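PDB 2NXW: phenyl-3-pyruvate decarboxylase from Azospirillum brasilense, which catalyses the decarboxylation of indole-3-pyruvate to indole-3-acetaldehyde, a step of auxin biosynthesis, with thiamine diphosphate and a metal ion as cofactors. Local coordinates for residues Pro252-Ala264 against Ala407-Tyr420. Sequence-based numbering, arbitrary orientation.
Sequences PVVTTFMGRGLLA and AMDMIDAGLMAPGY
With CG anti to the backbone N in both F257 (chi1 175°) and R260 (chi1 -171°), ring and guanidinium reach from the 3-10 turn and loop that follow strand 253-255 in the central domain to the loops around strand 415-416 of the thiamine diphosphate-binding C-terminal domain. This is a domain interface of the three-domain decarboxylase fold. The F257 ring suits its buried place: M408 SD meets its edge, 3.4 Å from CE1, a Met-aromatic contact, while L415 CD2 and A417 CB add apolar cover. Glycine suits position 419, since with chain and ring placed as they are a CB would run into F257 CE2. Flexible M258 bends at chi2 and lays CE over the Y420 ring, a CH-pi contact 4.3 Å from its centroid. Y420 OH accepts from M258 N (3.2 Å), so a phenylalanine here would probably leave that buried amide without this acceptor. Arginine suits the partly exposed side, its extended chain carrying a flat guanidinium: L415 CD2 lies over one face, and NH2 bonds weakly to M408 O. D412 OD1 closes an Asx turn with G414 N, while OD2 completes a salt bridge, its syn lone pair taking R260 NH1 at 2.8 Å, nearly straight and in the guanidinium plane.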
ATOM      1  N   PRO A 252     -13.108 -20.906 -35.651  1.00 16.23           N
ATOM      2  CA  PRO A 252     -13.200 -21.992 -34.668  1.00 16.51           C
ATOM      3  C   PRO A 252     -13.692 -21.483 -33.319  1.00 15.77           C
ATOM      4  O   PRO A 252     -13.303 -20.398 -32.876  1.00 16.81           O
ATOM      5  CB  PRO A 252     -11.768 -22.511 -34.598  1.00 17.85           C
ATOM      6  CG  PRO A 252     -11.292 -22.325 -36.008  1.00 17.18           C
ATOM      7  CD  PRO A 252     -11.806 -20.939 -36.345  1.00 16.78           C
ATOM      8  N   VAL A 253     -14.544 -22.278 -32.679  1.00 15.11           N
ATOM      9  CA  VAL A 253     -15.130 -21.926 -31.392  1.00 15.61           C
ATOM     10  C   VAL A 253     -14.622 -22.831 -30.278  1.00 15.21           C
ATOM     11  O   VAL A 253     -14.525 -24.047 -30.453  1.00 16.49           O
ATOM     12  CB  VAL A 253     -16.660 -22.060 -31.457  1.00 15.19           C
ATOM     13  CG1 VAL A 253     -17.285 -21.673 -30.126  1.00 15.53           C
ATOM     14  CG2 VAL A 253     -17.206 -21.180 -32.575  1.00 16.65           C
ATOM     15  N   VAL A 254     -14.317 -22.229 -29.134  1.00 14.94           N
ATOM     16  CA  VAL A 254     -13.843 -22.954 -27.954  1.00 14.89           C
ATOM     17  C   VAL A 254     -14.461 -22.285 -26.722  1.00 15.65           C
ATOM     18  O   VAL A 254     -14.812 -21.110 -26.762  1.00 16.07           O
ATOM     19  CB  VAL A 254     -12.292 -22.875 -27.844  1.00 15.19           C
ATOM     20  CG1 VAL A 254     -11.800 -23.538 -26.563  1.00 19.01           C
ATOM     21  CG2 VAL A 254     -11.657 -23.535 -29.055  1.00 17.17           C
ATOM     22  N   THR A 255     -14.638 -23.020 -25.631  1.00 15.08           N
ATOM     23  CA  THR A 255     -15.170 -22.387 -24.426  1.00 15.36           C
ATOM     24  C   THR A 255     -14.125 -22.421 -23.333  1.00 15.22           C
ATOM     25  O   THR A 255     -13.195 -23.224 -23.388  1.00 15.51           O
ATOM     26  CB  THR A 255     -16.428 -23.105 -23.860  1.00 17.02           C
ATOM     27  OG1 THR A 255     -16.131 -24.490 -23.643  1.00 23.72           O
ATOM     28  CG2 THR A 255     -17.598 -22.982 -24.809  1.00 19.22           C
ATOM     29  N   THR A 256     -14.247 -21.515 -22.371  1.00 14.11           N
ATOM     30  CA  THR A 256     -13.363 -21.531 -21.212  1.00 14.86           C
ATOM     31  C   THR A 256     -14.079 -22.444 -20.217  1.00 16.19           C
ATOM     32  O   THR A 256     -15.206 -22.875 -20.468  1.00 16.19           O
ATOM     33  CB  THR A 256     -13.234 -20.156 -20.554  1.00 14.46           C
ATOM     34  OG1 THR A 256     -14.541 -19.668 -20.223  1.00 15.36           O
ATOM     35  CG2 THR A 256     -12.505 -19.192 -21.478  1.00 15.30           C
ATOM     36  N   PHE A 257     -13.446 -22.735 -19.086  1.00 16.31           N
ATOM     37  CA  PHE A 257     -14.082 -23.594 -18.091  1.00 16.76           C
ATOM     38  C   PHE A 257     -15.444 -23.052 -17.654  1.00 16.27           C
ATOM     39  O   PHE A 257     -16.417 -23.804 -17.549  1.00 17.04           O
ATOM     40  CB  PHE A 257     -13.190 -23.740 -16.855  1.00 17.33           C
ATOM     41  CG  PHE A 257     -13.832 -24.515 -15.749  1.00 18.53           C
ATOM     42  CD1 PHE A 257     -13.977 -25.895 -15.843  1.00 20.40           C
ATOM     43  CD2 PHE A 257     -14.353 -23.860 -14.640  1.00 20.00           C
ATOM     44  CE1 PHE A 257     -14.636 -26.609 -14.843  1.00 21.68           C
ATOM     45  CE2 PHE A 257     -15.017 -24.565 -13.638  1.00 21.91           C
ATOM     46  CZ  PHE A 257     -15.156 -25.943 -13.744  1.00 21.13           C
ATOM     47  N   MET A 258     -15.518 -21.749 -17.387  1.00 16.24           N
ATOM     48  CA  MET A 258     -16.776 -21.149 -16.956  1.00 18.24           C
ATOM     49  C   MET A 258     -17.776 -21.002 -18.096  1.00 19.11           C
ATOM     50  O   MET A 258     -18.936 -20.652 -17.865  1.00 20.97           O
ATOM     51  CB  MET A 258     -16.530 -19.786 -16.309  1.00 20.32           C
ATOM     52  CG  MET A 258     -15.733 -19.845 -15.021  1.00 24.75           C
ATOM     53  SD  MET A 258     -16.722 -20.196 -13.542  1.00 30.63           S
ATOM     54  CE  MET A 258     -15.481 -20.994 -12.454  1.00 28.19           C
ATOM     55  N   GLY A 259     -17.332 -21.265 -19.323  1.00 17.47           N
ATOM     56  CA  GLY A 259     -18.237 -21.189 -20.455  1.00 17.37           C
ATOM     57  C   GLY A 259     -18.631 -22.589 -20.912  1.00 16.95           C
ATOM     58  O   GLY A 259     -19.369 -22.743 -21.881  1.00 18.21           O
ATOM     59  N   ARG A 260     -18.138 -23.605 -20.205  1.00 17.56           N
ATOM     60  CA  ARG A 260     -18.406 -25.002 -20.545  1.00 18.88           C
ATOM     61  C   ARG A 260     -19.897 -25.293 -20.694  1.00 18.49           C
ATOM     62  O   ARG A 260     -20.691 -24.995 -19.804  1.00 18.93           O
ATOM     63  CB  ARG A 260     -17.789 -25.909 -19.471  1.00 22.47           C
ATOM     64  CG  ARG A 260     -17.779 -27.408 -19.767  1.00 26.86           C
ATOM     65  CD  ARG A 260     -16.778 -28.090 -18.826  1.00 29.32           C
ATOM     66  NE  ARG A 260     -16.828 -29.553 -18.837  1.00 32.56           N
ATOM     67  CZ  ARG A 260     -17.801 -30.272 -18.285  1.00 31.73           C
ATOM     68  NH1 ARG A 260     -18.815 -29.667 -17.684  1.00 33.19           N
ATOM     69  NH2 ARG A 260     -17.749 -31.599 -18.311  1.00 34.10           N
ATOM     70  N   GLY A 261     -20.278 -25.867 -21.833  1.00 16.99           N
ATOM     71  CA  GLY A 261     -21.677 -26.178 -22.063  1.00 18.47           C
ATOM     72  C   GLY A 261     -22.386 -25.189 -22.969  1.00 18.86           C
ATOM     73  O   GLY A 261     -23.408 -25.511 -23.575  1.00 19.99           O
ATOM     74  N   LEU A 262     -21.856 -23.974 -23.064  1.00 17.87           N
ATOM     75  CA  LEU A 262     -22.464 -22.954 -23.915  1.00 17.19           C
ATOM     76  C   LEU A 262     -22.367 -23.353 -25.392  1.00 16.54           C
ATOM     77  O   LEU A 262     -21.384 -23.955 -25.814  1.00 18.04           O
ATOM     78  CB  LEU A 262     -21.765 -21.604 -23.694  1.00 17.10           C
ATOM     79  CG  LEU A 262     -21.998 -20.908 -22.350  1.00 17.62           C
ATOM     80  CD1 LEU A 262     -21.098 -19.672 -22.256  1.00 17.99           C
ATOM     81  CD2 LEU A 262     -23.471 -20.530 -22.210  1.00 18.15           C
ATOM     82  N   LEU A 263     -23.393 -23.005 -26.163  1.00 16.68           N
ATOM     83  CA  LEU A 263     -23.448 -23.300 -27.597  1.00 16.45           C
ATOM     84  C   LEU A 263     -23.416 -24.785 -27.953  1.00 17.46           C
ATOM     85  O   LEU A 263     -23.139 -25.145 -29.100  1.00 16.94           O
ATOM     86  CB  LEU A 263     -22.314 -22.577 -28.343  1.00 16.19           C
ATOM     87  CG  LEU A 263     -22.617 -21.136 -28.786  1.00 16.18           C
ATOM     88  CD1 LEU A 263     -22.856 -20.237 -27.581  1.00 18.03           C
ATOM     89  CD2 LEU A 263     -21.457 -20.623 -29.624  1.00 16.95           C
ATOM     90  N   ALA A 264     -23.713 -25.648 -26.986  1.00 19.18           N
ATOM     91  CA  ALA A 264     -23.697 -27.087 -27.239  1.00 19.83           C
ATOM     92  C   ALA A 264     -24.641 -27.497 -28.362  1.00 20.03           C
ATOM     93  O   ALA A 264     -24.325 -28.402 -29.139  1.00 20.18           O
ATOM     94  CB  ALA A 264     -24.053 -27.848 -25.965  1.00 20.07           C
ATOM     95  N   ALA A 407     -14.730 -34.673 -12.420  1.00 13.45           N
ATOM     96  CA  ALA A 407     -15.993 -34.158 -12.952  1.00 13.63           C
ATOM     97  C   ALA A 407     -15.856 -33.658 -14.382  1.00 15.22           C
ATOM     98  O   ALA A 407     -16.838 -33.654 -15.131  1.00 15.56           O
ATOM     99  CB  ALA A 407     -16.526 -33.049 -12.048  1.00 15.58           C
ATOM    100  N   MET A 408     -14.653 -33.238 -14.770  1.00 15.44           N
ATOM    101  CA  MET A 408     -14.446 -32.773 -16.140  1.00 17.15           C
ATOM    102  C   MET A 408     -14.775 -33.893 -17.127  1.00 16.39           C
ATOM    103  O   MET A 408     -15.088 -33.624 -18.292  1.00 18.24           O
ATOM    104  CB  MET A 408     -12.993 -32.324 -16.351  1.00 19.54           C
ATOM    105  CG  MET A 408     -12.581 -31.075 -15.576  1.00 24.21           C
ATOM    106  SD  MET A 408     -13.529 -29.613 -16.074  1.00 28.24           S
ATOM    107  CE  MET A 408     -12.907 -29.340 -17.714  1.00 28.51           C
ATOM    108  N   ASP A 409     -14.703 -35.142 -16.667  1.00 15.89           N
ATOM    109  CA  ASP A 409     -14.997 -36.286 -17.521  1.00 15.52           C
ATOM    110  C   ASP A 409     -16.353 -36.930 -17.250  1.00 15.76           C
ATOM    111  O   ASP A 409     -16.600 -38.077 -17.631  1.00 16.11           O
ATOM    112  CB  ASP A 409     -13.879 -37.334 -17.416  1.00 16.74           C
ATOM    113  CG  ASP A 409     -12.620 -36.904 -18.140  1.00 19.05           C
ATOM    114  OD1 ASP A 409     -12.740 -36.166 -19.139  1.00 20.17           O
ATOM    115  OD2 ASP A 409     -11.518 -37.309 -17.718  1.00 17.48           O
ATOM    116  N   MET A 410     -17.235 -36.180 -16.592  1.00 14.90           N
ATOM    117  CA  MET A 410     -18.582 -36.670 -16.308  1.00 14.90           C
ATOM    118  C   MET A 410     -19.605 -35.950 -17.172  1.00 15.07           C
ATOM    119  O   MET A 410     -19.505 -34.745 -17.386  1.00 17.20           O
ATOM    120  CB  MET A 410     -18.937 -36.432 -14.842  1.00 14.47           C
ATOM    121  CG  MET A 410     -18.295 -37.412 -13.897  1.00 14.71           C
ATOM    122  SD  MET A 410     -18.750 -37.010 -12.196  1.00 18.58           S
ATOM    123  CE  MET A 410     -17.802 -38.238 -11.320  1.00 17.55           C
ATOM    124  N   ILE A 411     -20.585 -36.696 -17.675  1.00 16.01           N
ATOM    125  CA  ILE A 411     -21.647 -36.099 -18.477  1.00 16.01           C
ATOM    126  C   ILE A 411     -22.564 -35.373 -17.486  1.00 15.71           C
ATOM    127  O   ILE A 411     -23.051 -35.979 -16.538  1.00 18.14           O
ATOM    128  CB  ILE A 411     -22.446 -37.186 -19.213  1.00 16.47           C
ATOM    129  CG1 ILE A 411     -21.505 -37.965 -20.139  1.00 16.51           C
ATOM    130  CG2 ILE A 411     -23.584 -36.547 -20.003  1.00 17.63           C
ATOM    131  CD1 ILE A 411     -22.118 -39.228 -20.718  1.00 17.93           C
ATOM    132  N   ASP A 412     -22.796 -34.085 -17.709  1.00 17.17           N
ATOM    133  CA  ASP A 412     -23.627 -33.316 -16.789  1.00 16.80           C
ATOM    134  C   ASP A 412     -24.640 -32.417 -17.476  1.00 17.50           C
ATOM    135  O   ASP A 412     -24.692 -32.334 -18.700  1.00 19.66           O
ATOM    136  CB  ASP A 412     -22.734 -32.445 -15.899  1.00 18.99           C
ATOM    137  CG  ASP A 412     -21.937 -31.429 -16.696  1.00 20.02           C
ATOM    138  OD1 ASP A 412     -22.533 -30.672 -17.502  1.00 20.39           O
ATOM    139  OD2 ASP A 412     -20.706 -31.381 -16.518  1.00 24.79           O
ATOM    140  N   ALA A 413     -25.446 -31.757 -16.650  1.00 16.23           N
ATOM    141  CA  ALA A 413     -26.456 -30.796 -17.078  1.00 16.16           C
ATOM    142  C   ALA A 413     -25.973 -29.494 -16.454  1.00 16.41           C
ATOM    143  O   ALA A 413     -26.748 -28.718 -15.881  1.00 19.56           O
ATOM    144  CB  ALA A 413     -27.833 -31.181 -16.522  1.00 16.30           C
ATOM    145  N   GLY A 414     -24.666 -29.273 -16.573  1.00 15.22           N
ATOM    146  CA  GLY A 414     -24.032 -28.101 -16.005  1.00 15.27           C
ATOM    147  C   GLY A 414     -23.038 -28.547 -14.940  1.00 15.41           C
ATOM    148  O   GLY A 414     -23.235 -29.581 -14.299  1.00 14.61           O
ATOM    149  N   LEU A 415     -21.968 -27.777 -14.774  1.00 15.68           N
ATOM    150  CA  LEU A 415     -20.932 -28.054 -13.776  1.00 15.86           C
ATOM    151  C   LEU A 415     -20.643 -26.743 -13.063  1.00 18.23           C
ATOM    152  O   LEU A 415     -20.301 -25.740 -13.696  1.00 19.71           O
ATOM    153  CB  LEU A 415     -19.655 -28.573 -14.441  1.00 17.33           C
ATOM    154  CG  LEU A 415     -18.445 -28.767 -13.515  1.00 16.62           C
ATOM    155  CD1 LEU A 415     -18.791 -29.767 -12.399  1.00 17.40           C
ATOM    156  CD2 LEU A 415     -17.247 -29.254 -14.331  1.00 17.37           C
ATOM    157  N   MET A 416     -20.776 -26.757 -11.745  1.00 14.68           N
ATOM    158  CA  MET A 416     -20.556 -25.575 -10.925  1.00 15.37           C
ATOM    159  C   MET A 416     -19.392 -25.895  -9.994  1.00 13.50           C
ATOM    160  O   MET A 416     -19.477 -26.832  -9.211  1.00 12.80           O
ATOM    161  CB  MET A 416     -21.832 -25.321 -10.129  1.00 18.12           C
ATOM    162  CG  MET A 416     -21.916 -24.041  -9.401  1.00 19.83           C
ATOM    163  SD  MET A 416     -23.467 -24.137  -8.491  1.00 17.27           S
ATOM    164  CE  MET A 416     -24.652 -23.885  -9.787  1.00 14.03           C
ATOM    165  N   ALA A 417     -18.305 -25.134 -10.069  1.00 12.29           N
ATOM    166  CA  ALA A 417     -17.147 -25.440  -9.224  1.00 11.89           C
ATOM    167  C   ALA A 417     -16.219 -24.246  -9.161  1.00 13.74           C
ATOM    168  O   ALA A 417     -16.301 -23.344  -9.996  1.00 15.21           O
ATOM    169  CB  ALA A 417     -16.397 -26.638  -9.807  1.00 14.96           C
ATOM    170  N   PRO A 418     -15.323 -24.218  -8.165  1.00 13.78           N
ATOM    171  CA  PRO A 418     -14.379 -23.096  -8.037  1.00 14.12           C
ATOM    172  C   PRO A 418     -13.186 -23.337  -8.971  1.00 14.65           C
ATOM    173  O   PRO A 418     -12.032 -23.411  -8.539  1.00 14.77           O
ATOM    174  CB  PRO A 418     -14.010 -23.132  -6.554  1.00 15.78           C
ATOM    175  CG  PRO A 418     -14.039 -24.597  -6.244  1.00 15.51           C
ATOM    176  CD  PRO A 418     -15.259 -25.105  -6.985  1.00 13.95           C
ATOM    177  N   GLY A 419     -13.487 -23.463 -10.263  1.00 14.36           N
ATOM    178  CA  GLY A 419     -12.469 -23.742 -11.258  1.00 14.01           C
ATOM    179  C   GLY A 419     -11.344 -22.736 -11.400  1.00 13.93           C
ATOM    180  O   GLY A 419     -10.265 -23.089 -11.892  1.00 14.93           O
ATOM    181  N   TYR A 420     -11.588 -21.488 -11.005  1.00 12.97           N
ATOM    182  CA  TYR A 420     -10.546 -20.466 -11.087  1.00 12.57           C
ATOM    183  C   TYR A 420     -10.045 -20.077  -9.699  1.00 13.51           C
ATOM    184  O   TYR A 420      -8.845 -20.020  -9.461  1.00 15.47           O
ATOM    185  CB  TYR A 420     -11.060 -19.206 -11.788  1.00 13.36           C
ATOM    186  CG  TYR A 420     -11.554 -19.401 -13.206  1.00 13.53           C
ATOM    187  CD1 TYR A 420     -11.191 -20.518 -13.967  1.00 13.68           C
ATOM    188  CD2 TYR A 420     -12.381 -18.445 -13.796  1.00 14.47           C
ATOM    189  CE1 TYR A 420     -11.653 -20.684 -15.280  1.00 13.94           C
ATOM    190  CE2 TYR A 420     -12.837 -18.596 -15.110  1.00 15.90           C
ATOM    191  CZ  TYR A 420     -12.476 -19.717 -15.838  1.00 13.74           C
ATOM    192  OH  TYR A 420     -12.964 -19.894 -17.114  1.00 16.31           O
TER
HETATM  193  O   HOH W   1     -18.970 -24.921 -16.123  1.00 45.78           O
HETATM  194  O   HOH W   2     -21.339 -25.842 -16.894  1.00 30.89           O